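Local coordinates for Serine/threonine-protein kinase Tel1 (Chaetomium thermophilum, PDB 6SKY) that phosphorylates proteins on serine and threonine at the expense of ATP, probably as a DNA damage sensor that activates checkpoint signalling, at residues G2588-T2596 and Y2605-N2613; A2620-S2630 and I2646-L2654. All coordinates share one frame; numbering follows the deposited sequence.

Contact 1 pairs the strands of a hairpin; contact 2 lays helix 2616-2632, which follows the second of these strands in the chain, along the segment 2646-2654. Their centres lie 19 Å apart and their nearest atoms about 6 Å, without touching. Both reach the same antiparallel sheet, strand 2658-2662 standing between 2604-2611 and 2651-2655. Tel1 is thus a worked example of two separate contacts converging on one nucleotide: the side chain of K2610 in contact 1 comes about 5 Å from the magnesium ion, and that of Y2649 in contact 2 about 4 Å from the bound ATP analogue.

Contact 1 of 2, residues G2588-T2596 and Y2605-N2613; sequences GVSAPKILT and YKQLVKGGN. With AGS (phosphothiophosphoric acid-adenylate ester), chain C.
S2590 rests on the backbone of G2611, its OG 3.6 Å from G2611 O. P2592 follows, its ring edging towards the CG of K2610. At K2593 regular pairing begins: V2609 N donates a hydrogen bond to K2593 O. The methylenes of K2593 meet V2609 obliquely, CG 4.0 Å from V2609 CB, and then double back, with bends at both chi3 (69°) and chi4 that bring NZ to A2591 O at 3.0 Å, in the carbonyl plane; Y2529 adds a cation-pi partner. With a methionine in its place, the carbonyl of A2591 would probably be left without this donor and the ring of Y2529 without its cation. I2594 turns to the other face, where its CG2 lies 3.6 Å from CE of K2606. L2595 and Q2607 exchange two backbone bonds, L2595 N to Q2607 O measuring 2.9 Å, while L2595 CD1 packs 4.0 Å from V2609 CG2 on the face that packs against helix 2507-2522. T2596 closes the row, lying alongside the K2606 chain and pointing the same way. Of the two faces, that of I2594 and L2608 looks to the nucleotide: L2608 CD1 sits 3.7 Å from N6 of the adenine, and the extended K2610 offers NZ to the alpha-phosphate oxygen O2A in a weak hydrogen bond of 3.5 Å. This is the antiparallel hairpin of a kinase N-lobe, whose second strand carries the lysine that reaches the nucleotide's phosphates.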
ATOM      1  N   GLY A2588     -53.899  12.562  11.012  1.00 74.61           N
ATOM      2  CA  GLY A2588     -54.029  11.378  10.185  1.00 74.61           C
ATOM      3  C   GLY A2588     -55.470  10.918  10.162  1.00 74.61           C
ATOM      4  O   GLY A2588     -56.378  11.643  10.569  1.00 74.61           O
ATOM      5  N   VAL A2589     -55.675   9.698   9.668  1.00 74.14           N
ATOM      6  CA  VAL A2589     -57.004   9.099   9.687  1.00 74.14           C
ATOM      7  C   VAL A2589     -57.157   8.296  10.968  1.00 74.14           C
ATOM      8  O   VAL A2589     -58.003   8.606  11.814  1.00 74.14           O
ATOM      9  CB  VAL A2589     -57.252   8.214   8.454  1.00 74.14           C
ATOM     10  CG1 VAL A2589     -58.611   7.547   8.562  1.00 74.14           C
ATOM     11  CG2 VAL A2589     -57.156   9.040   7.184  1.00 74.14           C
ATOM     12  N   SER A2590     -56.337   7.261  11.122  1.00 69.68           N
ATOM     13  CA  SER A2590     -56.261   6.535  12.383  1.00 69.68           C
ATOM     14  C   SER A2590     -55.315   7.308  13.286  1.00 69.68           C
ATOM     15  O   SER A2590     -54.094   7.191  13.170  1.00 69.68           O
ATOM     16  CB  SER A2590     -55.784   5.107  12.169  1.00 69.68           C
ATOM     17  OG  SER A2590     -55.922   4.360  13.365  1.00 69.68           O
ATOM     18  N   ALA A2591     -55.884   8.107  14.183  1.00 62.10           N
ATOM     19  CA  ALA A2591     -55.160   9.049  15.022  1.00 62.10           C
ATOM     20  C   ALA A2591     -54.068   8.365  15.830  1.00 62.10           C
ATOM     21  O   ALA A2591     -54.371   7.596  16.749  1.00 62.10           O
ATOM     22  CB  ALA A2591     -56.132   9.758  15.963  1.00 62.10           C
ATOM     23  N   PRO A2592     -52.794   8.610  15.527  1.00 54.56           N
ATOM     24  CA  PRO A2592     -51.727   8.099  16.397  1.00 54.56           C
ATOM     25  C   PRO A2592     -51.665   8.932  17.665  1.00 54.56           C
ATOM     26  O   PRO A2592     -51.509  10.150  17.609  1.00 54.56           O
ATOM     27  CB  PRO A2592     -50.466   8.262  15.545  1.00 54.56           C
ATOM     28  CG  PRO A2592     -50.783   9.354  14.624  1.00 54.56           C
ATOM     29  CD  PRO A2592     -52.258   9.327  14.362  1.00 54.56           C
ATOM     30  N   LYS A2593     -51.801   8.280  18.808  1.00 45.50           N
ATOM     31  CA  LYS A2593     -51.844   8.983  20.077  1.00 45.50           C
ATOM     32  C   LYS A2593     -50.516   8.856  20.801  1.00 45.50           C
ATOM     33  O   LYS A2593     -49.886   7.799  20.790  1.00 45.50           O
ATOM     34  CB  LYS A2593     -52.981   8.461  20.951  1.00 45.50           C
ATOM     35  CG  LYS A2593     -53.268   7.000  20.802  1.00 45.50           C
ATOM     36  CD  LYS A2593     -54.648   6.679  21.317  1.00 45.50           C
ATOM     37  CE  LYS A2593     -55.711   7.258  20.423  1.00 45.50           C
ATOM     38  NZ  LYS A2593     -55.801   6.529  19.141  1.00 45.50           N
ATOM     39  N   ILE A2594     -50.095   9.940  21.431  1.00 42.46           N
ATOM     40  CA  ILE A2594     -48.804  10.013  22.093  1.00 42.46           C
ATOM     41  C   ILE A2594     -49.063   9.970  23.591  1.00 42.46           C
ATOM     42  O   ILE A2594     -49.425  10.976  24.203  1.00 42.46           O
ATOM     43  CB  ILE A2594     -48.017  11.264  21.691  1.00 42.46           C
ATOM     44  CG1 ILE A2594     -47.724  11.260  20.198  1.00 42.46           C
ATOM     45  CG2 ILE A2594     -46.709  11.314  22.424  1.00 42.46           C
ATOM     46  CD1 ILE A2594     -48.707  12.018  19.372  1.00 42.46           C
ATOM     47  N   LEU A2595     -48.869   8.809  24.185  1.00 41.25           N
ATOM     48  CA  LEU A2595     -49.005   8.642  25.621  1.00 41.25           C
ATOM     49  C   LEU A2595     -47.700   8.979  26.314  1.00 41.25           C
ATOM     50  O   LEU A2595     -46.629   8.939  25.717  1.00 41.25           O
ATOM     51  CB  LEU A2595     -49.397   7.212  25.963  1.00 41.25           C
ATOM     52  CG  LEU A2595     -50.863   6.820  26.012  1.00 41.25           C
ATOM     53  CD1 LEU A2595     -51.567   7.143  24.723  1.00 41.25           C
ATOM     54  CD2 LEU A2595     -50.933   5.350  26.287  1.00 41.25           C
ATOM     55  N   THR A2596     -47.798   9.304  27.594  1.00 45.31           N
ATOM     56  CA  THR A2596     -46.632   9.500  28.439  1.00 45.31           C
ATOM     57  C   THR A2596     -46.783   8.627  29.668  1.00 45.31           C
ATOM     58  O   THR A2596     -47.863   8.555  30.253  1.00 45.31           O
ATOM     59  CB  THR A2596     -46.469  10.961  28.858  1.00 45.31           C
ATOM     60  OG1 THR A2596     -46.606  11.807  27.714  1.00 45.31           O
ATOM     61  CG2 THR A2596     -45.106  11.187  29.468  1.00 45.31           C
ATOM     62  N   TYR A2605     -41.431   8.364  29.862  1.00 42.14           N
ATOM     63  CA  TYR A2605     -41.288   7.572  28.651  1.00 42.14           C
ATOM     64  C   TYR A2605     -42.493   7.856  27.777  1.00 42.14           C
ATOM     65  O   TYR A2605     -43.607   7.447  28.104  1.00 42.14           O
ATOM     66  CB  TYR A2605     -41.203   6.088  28.976  1.00 42.14           C
ATOM     67  CG  TYR A2605     -40.167   5.733  30.004  1.00 42.14           C
ATOM     68  CD1 TYR A2605     -38.849   5.549  29.647  1.00 42.14           C
ATOM     69  CD2 TYR A2605     -40.511   5.561  31.326  1.00 42.14           C
ATOM     70  CE1 TYR A2605     -37.904   5.219  30.578  1.00 42.14           C
ATOM     71  CE2 TYR A2605     -39.574   5.228  32.263  1.00 42.14           C
ATOM     72  CZ  TYR A2605     -38.272   5.061  31.883  1.00 42.14           C
ATOM     73  OH  TYR A2605     -37.324   4.731  32.814  1.00 42.14           O
ATOM     74  N   LYS A2606     -42.287   8.565  26.684  1.00 36.06           N
ATOM     75  CA  LYS A2606     -43.381   8.810  25.764  1.00 36.06           C
ATOM     76  C   LYS A2606     -43.455   7.697  24.731  1.00 36.06           C
ATOM     77  O   LYS A2606     -42.485   6.984  24.478  1.00 36.06           O
ATOM     78  CB  LYS A2606     -43.217  10.162  25.085  1.00 36.06           C
ATOM     79  CG  LYS A2606     -42.995  11.290  26.049  1.00 36.06           C
ATOM     80  CD  LYS A2606     -43.014  12.610  25.333  1.00 36.06           C
ATOM     81  CE  LYS A2606     -44.318  12.795  24.594  1.00 36.06           C
ATOM     82  NZ  LYS A2606     -44.385  14.100  23.885  1.00 36.06           N
ATOM     83  N   GLN A2607     -44.635   7.542  24.146  1.00 34.41           N
ATOM     84  CA  GLN A2607     -44.906   6.430  23.250  1.00 34.41           C
ATOM     85  C   GLN A2607     -45.902   6.864  22.197  1.00 34.41           C
ATOM     86  O   GLN A2607     -46.886   7.528  22.511  1.00 34.41           O
ATOM     87  CB  GLN A2607     -45.485   5.233  24.001  1.00 34.41           C
ATOM     88  CG  GLN A2607     -44.602   4.682  25.068  1.00 34.41           C
ATOM     89  CD  GLN A2607     -45.373   3.964  26.112  1.00 34.41           C
ATOM     90  OE1 GLN A2607     -46.591   3.906  26.054  1.00 34.41           O
ATOM     91  NE2 GLN A2607     -44.678   3.407  27.080  1.00 34.41           N
ATOM     92  N   LEU A2608     -45.654   6.482  20.956  1.00 33.01           N
ATOM     93  CA  LEU A2608     -46.687   6.508  19.937  1.00 33.01           C
ATOM     94  C   LEU A2608     -47.403   5.174  19.987  1.00 33.01           C
ATOM     95  O   LEU A2608     -46.764   4.125  19.894  1.00 33.01           O
ATOM     96  CB  LEU A2608     -46.116   6.730  18.542  1.00 33.01           C
ATOM     97  CG  LEU A2608     -45.477   8.042  18.137  1.00 33.01           C
ATOM     98  CD1 LEU A2608     -43.999   7.886  18.141  1.00 33.01           C
ATOM     99  CD2 LEU A2608     -45.945   8.407  16.760  1.00 33.01           C
ATOM    100  N   VAL A2609     -48.715   5.210  20.148  1.00 37.95           N
ATOM    101  CA  VAL A2609     -49.545   4.023  20.049  1.00 37.95           C
ATOM    102  C   VAL A2609     -50.139   4.063  18.651  1.00 37.95           C
ATOM    103  O   VAL A2609     -51.115   4.765  18.398  1.00 37.95           O
ATOM    104  CB  VAL A2609     -50.617   3.982  21.138  1.00 37.95           C
ATOM    105  CG1 VAL A2609     -51.324   2.666  21.108  1.00 37.95           C
ATOM    106  CG2 VAL A2609     -49.993   4.191  22.488  1.00 37.95           C
ATOM    107  N   LYS A2610     -49.530   3.331  17.731  1.00 44.75           N
ATOM    108  CA  LYS A2610     -49.839   3.452  16.317  1.00 44.75           C
ATOM    109  C   LYS A2610     -50.805   2.353  15.921  1.00 44.75           C
ATOM    110  O   LYS A2610     -50.524   1.171  16.126  1.00 44.75           O
ATOM    111  CB  LYS A2610     -48.568   3.375  15.479  1.00 44.75           C
ATOM    112  CG  LYS A2610     -48.497   4.403  14.384  1.00 44.75           C
ATOM    113  CD  LYS A2610     -47.123   4.416  13.776  1.00 44.75           C
ATOM    114  CE  LYS A2610     -46.921   5.619  12.886  1.00 44.75           C
ATOM    115  NZ  LYS A2610     -45.524   5.676  12.370  1.00 44.75           N
ATOM    116  N   GLY A2611     -51.949   2.749  15.364  1.00 55.65           N
ATOM    117  CA  GLY A2611     -52.909   1.820  14.825  1.00 55.65           C
ATOM    118  C   GLY A2611     -53.096   2.076  13.340  1.00 55.65           C
ATOM    119  O   GLY A2611     -52.604   3.060  12.785  1.00 55.65           O
ATOM    120  N   GLY A2612     -53.818   1.171  12.702  1.00 66.74           N
ATOM    121  CA  GLY A2612     -54.026   1.288  11.279  1.00 66.74           C
ATOM    122  C   GLY A2612     -53.681   0.004  10.569  1.00 66.74           C
ATOM    123  O   GLY A2612     -53.782  -1.074  11.155  1.00 66.74           O
ATOM    124  N   ASN A2613     -53.268   0.101   9.311  1.00 71.24           N
ATOM    125  CA  ASN A2613     -52.921  -1.069   8.515  1.00 71.24           C
ATOM    126  C   ASN A2613     -51.461  -1.029   8.082  1.00 71.24           C
ATOM    127  O   ASN A2613     -51.098  -1.566   7.036  1.00 71.24           O
ATOM    128  CB  ASN A2613     -53.845  -1.190   7.303  1.00 71.24           C
ATOM    129  CG  ASN A2613     -54.181   0.154   6.691  1.00 71.24           C
ATOM    130  OD1 ASN A2613     -54.075   1.191   7.342  1.00 71.24           O
ATOM    131  ND2 ASN A2613     -54.602   0.140   5.433  1.00 71.24           N
TER
HETATM  132  PG  AGS C3001     -46.686  10.951   6.788  1.00 40.14           P
HETATM  133  S1G AGS C3001     -45.385  11.994   5.780  1.00 40.14           S
HETATM  134  O2G AGS C3001     -46.178   9.498   6.981  1.00 40.14           O
HETATM  135  O3G AGS C3001     -48.037  10.923   6.024  1.00 40.14           O
HETATM  136  PB  AGS C3001     -45.842  11.411   9.306  1.00 40.14           P
HETATM  137  O1B AGS C3001     -44.509  11.221   8.708  1.00 40.14           O
HETATM  138  O2B AGS C3001     -45.994  12.649  10.186  1.00 40.14           O
HETATM  139  O3B AGS C3001     -46.931  11.572   8.188  1.00 40.14           O
HETATM  140  PA  AGS C3001     -46.521  10.328  11.728  1.00 40.14           P
HETATM  141  O1A AGS C3001     -47.969  10.440  11.934  1.00 40.14           O
HETATM  142  O2A AGS C3001     -45.862   9.152  12.448  1.00 40.14           O
HETATM  143  O3A AGS C3001     -46.175  10.160  10.201  1.00 40.14           O
HETATM  144  O5' AGS C3001     -45.888  11.687  12.181  1.00 40.14           O
HETATM  145  C5' AGS C3001     -45.985  12.064  13.561  1.00 40.14           C
HETATM  146  C4' AGS C3001     -45.046  13.204  13.842  1.00 40.14           C
HETATM  147  O4' AGS C3001     -44.162  12.835  14.916  1.00 40.14           O
HETATM  148  C3' AGS C3001     -44.140  13.611  12.688  1.00 40.14           C
HETATM  149  O3' AGS C3001     -43.839  14.999  12.740  1.00 40.14           O
HETATM  150  C2' AGS C3001     -42.899  12.749  12.910  1.00 40.14           C
HETATM  151  O2' AGS C3001     -41.732  13.405  12.440  1.00 40.14           O
HETATM  152  C1' AGS C3001     -42.850  12.623  14.432  1.00 40.14           C
HETATM  153  N9  AGS C3001     -42.404  11.316  14.888  1.00 40.14           N
HETATM  154  C8  AGS C3001     -42.698  10.105  14.328  1.00 40.14           C
HETATM  155  N7  AGS C3001     -42.164   9.085  14.950  1.00 40.14           N
HETATM  156  C5  AGS C3001     -41.474   9.668  15.998  1.00 40.14           C
HETATM  157  C6  AGS C3001     -40.688   9.127  17.030  1.00 40.14           C
HETATM  158  N6  AGS C3001     -40.461   7.822  17.184  1.00 40.14           N
HETATM  159  N1  AGS C3001     -40.138   9.984  17.912  1.00 40.14           N
HETATM  160  C2  AGS C3001     -40.362  11.291  17.763  1.00 40.14           C
HETATM  161  N3  AGS C3001     -41.082  11.916  16.832  1.00 40.14           N
HETATM  162  C4  AGS C3001     -41.613  11.042  15.972  1.00 40.14           C

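Contact 2 of 2, residues A2620-S2630 and I2646-L2654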
ATOM      1  N   ALA A2620     -39.100  -2.656  12.429  1.00 26.81           N
ATOM      2  CA  ALA A2620     -38.379  -3.252  13.549  1.00 26.81           C
ATOM      3  C   ALA A2620     -37.210  -4.102  13.074  1.00 26.81           C
ATOM      4  O   ALA A2620     -36.111  -4.036  13.640  1.00 26.81           O
ATOM      5  CB  ALA A2620     -39.332  -4.084  14.392  1.00 26.81           C
ATOM      6  N   ILE A2621     -37.425  -4.904  12.032  1.00 27.25           N
ATOM      7  CA  ILE A2621     -36.344  -5.689  11.453  1.00 27.25           C
ATOM      8  C   ILE A2621     -35.226  -4.785  10.962  1.00 27.25           C
ATOM      9  O   ILE A2621     -34.042  -5.047  11.201  1.00 27.25           O
ATOM     10  CB  ILE A2621     -36.889  -6.573  10.320  1.00 27.25           C
ATOM     11  CG1 ILE A2621     -37.772  -7.678  10.872  1.00 27.25           C
ATOM     12  CG2 ILE A2621     -35.770  -7.180   9.559  1.00 27.25           C
ATOM     13  CD1 ILE A2621     -37.016  -8.708  11.609  1.00 27.25           C
ATOM     14  N   MET A2622     -35.572  -3.704  10.270  1.00 26.87           N
ATOM     15  CA  MET A2622     -34.520  -2.853   9.739  1.00 26.87           C
ATOM     16  C   MET A2622     -33.825  -2.056  10.830  1.00 26.87           C
ATOM     17  O   MET A2622     -32.624  -1.802  10.727  1.00 26.87           O
ATOM     18  CB  MET A2622     -35.075  -1.933   8.666  1.00 26.87           C
ATOM     19  CG  MET A2622     -35.379  -2.652   7.378  1.00 26.87           C
ATOM     20  SD  MET A2622     -34.170  -3.935   7.003  1.00 26.87           S
ATOM     21  CE  MET A2622     -32.733  -2.961   6.596  1.00 26.87           C
ATOM     22  N   GLU A2623     -34.538  -1.663  11.880  1.00 25.25           N
ATOM     23  CA  GLU A2623     -33.870  -1.034  13.010  1.00 25.25           C
ATOM     24  C   GLU A2623     -32.859  -1.982  13.638  1.00 25.25           C
ATOM     25  O   GLU A2623     -31.754  -1.569  14.004  1.00 25.25           O
ATOM     26  CB  GLU A2623     -34.908  -0.576  14.030  1.00 25.25           C
ATOM     27  CG  GLU A2623     -34.334   0.055  15.276  1.00 25.25           C
ATOM     28  CD  GLU A2623     -33.570   1.320  14.989  1.00 25.25           C
ATOM     29  OE1 GLU A2623     -34.016   2.100  14.132  1.00 25.25           O
ATOM     30  OE2 GLU A2623     -32.516   1.538  15.610  1.00 25.25           O
ATOM     31  N   GLN A2624     -33.202  -3.267  13.726  1.00 25.60           N
ATOM     32  CA  GLN A2624     -32.263  -4.243  14.272  1.00 25.60           C
ATOM     33  C   GLN A2624     -31.043  -4.422  13.376  1.00 25.60           C
ATOM     34  O   GLN A2624     -29.911  -4.518  13.865  1.00 25.60           O
ATOM     35  CB  GLN A2624     -32.976  -5.571  14.471  1.00 25.60           C
ATOM     36  CG  GLN A2624     -32.105  -6.665  14.993  1.00 25.60           C
ATOM     37  CD  GLN A2624     -32.676  -8.020  14.695  1.00 25.60           C
ATOM     38  OE1 GLN A2624     -32.237  -9.027  15.240  1.00 25.60           O
ATOM     39  NE2 GLN A2624     -33.662  -8.057  13.815  1.00 25.60           N
ATOM     40  N   VAL A2625     -31.252  -4.456  12.062  1.00 22.89           N
ATOM     41  CA  VAL A2625     -30.138  -4.606  11.126  1.00 22.89           C
ATOM     42  C   VAL A2625     -29.195  -3.412  11.211  1.00 22.89           C
ATOM     43  O   VAL A2625     -27.965  -3.564  11.242  1.00 22.89           O
ATOM     44  CB  VAL A2625     -30.673  -4.802   9.700  1.00 22.89           C
ATOM     45  CG1 VAL A2625     -29.611  -4.485   8.689  1.00 22.89           C
ATOM     46  CG2 VAL A2625     -31.158  -6.211   9.523  1.00 22.89           C
ATOM     47  N   PHE A2626     -29.757  -2.204  11.242  1.00 20.39           N
ATOM     48  CA  PHE A2626     -28.939  -1.004  11.340  1.00 20.39           C
ATOM     49  C   PHE A2626     -28.173  -0.955  12.652  1.00 20.39           C
ATOM     50  O   PHE A2626     -27.008  -0.543  12.681  1.00 20.39           O
ATOM     51  CB  PHE A2626     -29.812   0.233  11.182  1.00 20.39           C
ATOM     52  CG  PHE A2626     -30.010   0.656   9.761  1.00 20.39           C
ATOM     53  CD1 PHE A2626     -30.984   0.078   8.981  1.00 20.39           C
ATOM     54  CD2 PHE A2626     -29.223   1.640   9.206  1.00 20.39           C
ATOM     55  CE1 PHE A2626     -31.169   0.467   7.683  1.00 20.39           C
ATOM     56  CE2 PHE A2626     -29.404   2.031   7.906  1.00 20.39           C
ATOM     57  CZ  PHE A2626     -30.376   1.441   7.143  1.00 20.39           C
ATOM     58  N   ALA A2627     -28.797  -1.378  13.749  1.00 20.14           N
ATOM     59  CA  ALA A2627     -28.082  -1.405  15.017  1.00 20.14           C
ATOM     60  C   ALA A2627     -26.928  -2.398  14.987  1.00 20.14           C
ATOM     61  O   ALA A2627     -25.858  -2.133  15.544  1.00 20.14           O
ATOM     62  CB  ALA A2627     -29.047  -1.731  16.148  1.00 20.14           C
ATOM     63  N   ALA A2628     -27.111  -3.540  14.323  1.00 19.88           N
ATOM     64  CA  ALA A2628     -26.030  -4.518  14.245  1.00 19.88           C
ATOM     65  C   ALA A2628     -24.851  -3.999  13.427  1.00 19.88           C
ATOM     66  O   ALA A2628     -23.688  -4.169  13.818  1.00 19.88           O
ATOM     67  CB  ALA A2628     -26.553  -5.824  13.664  1.00 19.88           C
ATOM     68  N   VAL A2629     -25.120  -3.350  12.297  1.00 19.92           N
ATOM     69  CA  VAL A2629     -24.016  -2.810  11.506  1.00 19.92           C
ATOM     70  C   VAL A2629     -23.308  -1.677  12.252  1.00 19.92           C
ATOM     71  O   VAL A2629     -22.070  -1.569  12.234  1.00 19.92           O
ATOM     72  CB  VAL A2629     -24.519  -2.365  10.125  1.00 19.92           C
ATOM     73  CG1 VAL A2629     -23.384  -1.848   9.300  1.00 19.92           C
ATOM     74  CG2 VAL A2629     -25.174  -3.514   9.419  1.00 19.92           C
ATOM     75  N   SER A2630     -24.064  -0.822  12.936  1.00 21.69           N
ATOM     76  CA  SER A2630     -23.416   0.218  13.722  1.00 21.69           C
ATOM     77  C   SER A2630     -22.581  -0.364  14.851  1.00 21.69           C
ATOM     78  O   SER A2630     -21.576   0.232  15.242  1.00 21.69           O
ATOM     79  CB  SER A2630     -24.454   1.181  14.271  1.00 21.69           C
ATOM     80  OG  SER A2630     -25.195   1.728  13.207  1.00 21.69           O
ATOM     81  N   ILE A2646     -24.936   5.174  14.834  1.00 22.06           N
ATOM     82  CA  ILE A2646     -26.270   5.713  14.652  1.00 22.06           C
ATOM     83  C   ILE A2646     -27.000   5.681  15.981  1.00 22.06           C
ATOM     84  O   ILE A2646     -26.649   4.942  16.899  1.00 22.06           O
ATOM     85  CB  ILE A2646     -27.072   4.968  13.570  1.00 22.06           C
ATOM     86  CG1 ILE A2646     -27.538   3.618  14.084  1.00 22.06           C
ATOM     87  CG2 ILE A2646     -26.244   4.795  12.327  1.00 22.06           C
ATOM     88  CD1 ILE A2646     -28.696   3.077  13.322  1.00 22.06           C
ATOM     89  N   ARG A2647     -28.012   6.530  16.081  1.00 24.90           N
ATOM     90  CA  ARG A2647     -28.899   6.564  17.229  1.00 24.90           C
ATOM     91  C   ARG A2647     -30.070   5.632  16.970  1.00 24.90           C
ATOM     92  O   ARG A2647     -30.665   5.661  15.892  1.00 24.90           O
ATOM     93  CB  ARG A2647     -29.396   7.987  17.475  1.00 24.90           C
ATOM     94  CG  ARG A2647     -28.357   8.927  18.028  1.00 24.90           C
ATOM     95  CD  ARG A2647     -28.297   8.827  19.531  1.00 24.90           C
ATOM     96  NE  ARG A2647     -29.622   8.983  20.114  1.00 24.90           N
ATOM     97  CZ  ARG A2647     -30.158  10.149  20.449  1.00 24.90           C
ATOM     98  NH1 ARG A2647     -31.375  10.190  20.962  1.00 24.90           N
ATOM     99  NH2 ARG A2647     -29.483  11.268  20.274  1.00 24.90           N
ATOM    100  N   THR A2648     -30.396   4.814  17.952  1.00 27.22           N
ATOM    101  CA  THR A2648     -31.439   3.815  17.812  1.00 27.22           C
ATOM    102  C   THR A2648     -32.700   4.245  18.548  1.00 27.22           C
ATOM    103  O   THR A2648     -32.678   5.118  19.413  1.00 27.22           O
ATOM    104  CB  THR A2648     -30.961   2.467  18.347  1.00 27.22           C
ATOM    105  OG1 THR A2648     -30.439   2.637  19.666  1.00 27.22           O
ATOM    106  CG2 THR A2648     -29.872   1.906  17.471  1.00 27.22           C
ATOM    107  N   TYR A2649     -33.813   3.633  18.170  1.00 26.26           N
ATOM    108  CA  TYR A2649     -35.044   3.734  18.932  1.00 26.26           C
ATOM    109  C   TYR A2649     -35.649   2.343  18.983  1.00 26.26           C
ATOM    110  O   TYR A2649     -35.038   1.368  18.547  1.00 26.26           O
ATOM    111  CB  TYR A2649     -35.979   4.809  18.357  1.00 26.26           C
ATOM    112  CG  TYR A2649     -36.635   4.522  17.033  1.00 26.26           C
ATOM    113  CD1 TYR A2649     -37.994   4.672  16.884  1.00 26.26           C
ATOM    114  CD2 TYR A2649     -35.902   4.158  15.929  1.00 26.26           C
ATOM    115  CE1 TYR A2649     -38.605   4.433  15.693  1.00 26.26           C
ATOM    116  CE2 TYR A2649     -36.511   3.913  14.732  1.00 26.26           C
ATOM    117  CZ  TYR A2649     -37.862   4.055  14.621  1.00 26.26           C
ATOM    118  OH  TYR A2649     -38.488   3.819  13.428  1.00 26.26           O
ATOM    119  N   LYS A2650     -36.842   2.224  19.543  1.00 27.42           N
ATOM    120  CA  LYS A2650     -37.440   0.922  19.789  1.00 27.42           C
ATOM    121  C   LYS A2650     -38.805   0.852  19.138  1.00 27.42           C
ATOM    122  O   LYS A2650     -39.684   1.651  19.454  1.00 27.42           O
ATOM    123  CB  LYS A2650     -37.550   0.644  21.282  1.00 27.42           C
ATOM    124  CG  LYS A2650     -38.274  -0.625  21.589  1.00 27.42           C
ATOM    125  CD  LYS A2650     -37.466  -1.502  22.483  1.00 27.42           C
ATOM    126  CE  LYS A2650     -38.287  -2.666  22.948  1.00 27.42           C
ATOM    127  NZ  LYS A2650     -37.736  -3.225  24.205  1.00 27.42           N
ATOM    128  N   VAL A2651     -38.977  -0.104  18.238  1.00 26.10           N
ATOM    129  CA  VAL A2651     -40.265  -0.406  17.636  1.00 26.10           C
ATOM    130  C   VAL A2651     -40.736  -1.731  18.204  1.00 26.10           C
ATOM    131  O   VAL A2651     -39.961  -2.686  18.290  1.00 26.10           O
ATOM    132  CB  VAL A2651     -40.183  -0.471  16.102  1.00 26.10           C
ATOM    133  CG1 VAL A2651     -41.553  -0.412  15.506  1.00 26.10           C
ATOM    134  CG2 VAL A2651     -39.340   0.651  15.575  1.00 26.10           C
ATOM    135  N   LEU A2652     -42.004  -1.794  18.594  1.00 29.34           N
ATOM    136  CA  LEU A2652     -42.576  -3.004  19.171  1.00 29.34           C
ATOM    137  C   LEU A2652     -43.887  -3.291  18.463  1.00 29.34           C
ATOM    138  O   LEU A2652     -44.907  -2.655  18.770  1.00 29.34           O
ATOM    139  CB  LEU A2652     -42.790  -2.837  20.666  1.00 29.34           C
ATOM    140  CG  LEU A2652     -43.401  -4.003  21.418  1.00 29.34           C
ATOM    141  CD1 LEU A2652     -42.422  -5.129  21.450  1.00 29.34           C
ATOM    142  CD2 LEU A2652     -43.729  -3.564  22.796  1.00 29.34           C
ATOM    143  N   PRO A2653     -43.905  -4.210  17.502  1.00 32.51           N
ATOM    144  CA  PRO A2653     -45.164  -4.558  16.838  1.00 32.51           C
ATOM    145  C   PRO A2653     -46.007  -5.441  17.742  1.00 32.51           C
ATOM    146  O   PRO A2653     -45.533  -6.460  18.244  1.00 32.51           O
ATOM    147  CB  PRO A2653     -44.710  -5.315  15.587  1.00 32.51           C
ATOM    148  CG  PRO A2653     -43.257  -5.076  15.490  1.00 32.51           C
ATOM    149  CD  PRO A2653     -42.767  -4.876  16.863  1.00 32.51           C
ATOM    150  N   LEU A2654     -47.257  -5.042  17.964  1.00 38.89           N
ATOM    151  CA  LEU A2654     -48.148  -5.833  18.803  1.00 38.89           C
ATOM    152  C   LEU A2654     -48.922  -6.836  17.963  1.00 38.89           C
ATOM    153  O   LEU A2654     -48.894  -8.038  18.231  1.00 38.89           O
ATOM    154  CB  LEU A2654     -49.106  -4.919  19.566  1.00 38.89           C
ATOM    155  CG  LEU A2654     -48.512  -4.157  20.742  1.00 38.89           C
ATOM    156  CD1 LEU A2654     -49.533  -3.218  21.303  1.00 38.89           C
ATOM    157  CD2 LEU A2654     -48.052  -5.122  21.794  1.00 38.89           C
TER
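E2623 and Y2649 form the centre of this contact: the carboxylate of the helix residue stands at the edge of the tyrosine ring, its OE1 near the ring plane and 3.1 Å from Y2649 CE2, with the two flat groups turned 77° apart. The other oxygen, OE2, faces the methyl side of T2648, whose side chain crosses the glutamate at about a right angle. E2623 gets there because CG runs anti to the backbone N (chi1 178°) and the chain then bends at chi2, passing beside the carbonyl of Y2649. Apolar pairs flank this centre. Towards the start of the helix segment, A2620 CB meets V2651 CB at 4.1 Å and also touches the ring of P2653; further along, A2627 CB packs against T2648 CG2 at 4.0 Å. At the far end I2646 sends CD1 to within 3.7 Å of F2626 CB and lays CG1 beside the hydroxyl of S2630. S2630 OG donates a hydrogen bond of 3.0 Å to F2626 O, which S2630 N reaches from the opposite face of the carbonyl plane. In the next shell, helix 2732-2755 backs F2626, S2630 and I2646. The OH of Y2649 is hydrogen-bonded to the backbone N of D2779, a magnesium ligand, and the tyrosine also touches the nucleotide. No hydrogen bond joins helix and segment: S2630 OG is engaged within its own helix, and the tyrosine hydroxyl links this packing to the metal site. Across the joint, the weakly positive C-H edge of Y2649 probably suits the carboxylate of E2623.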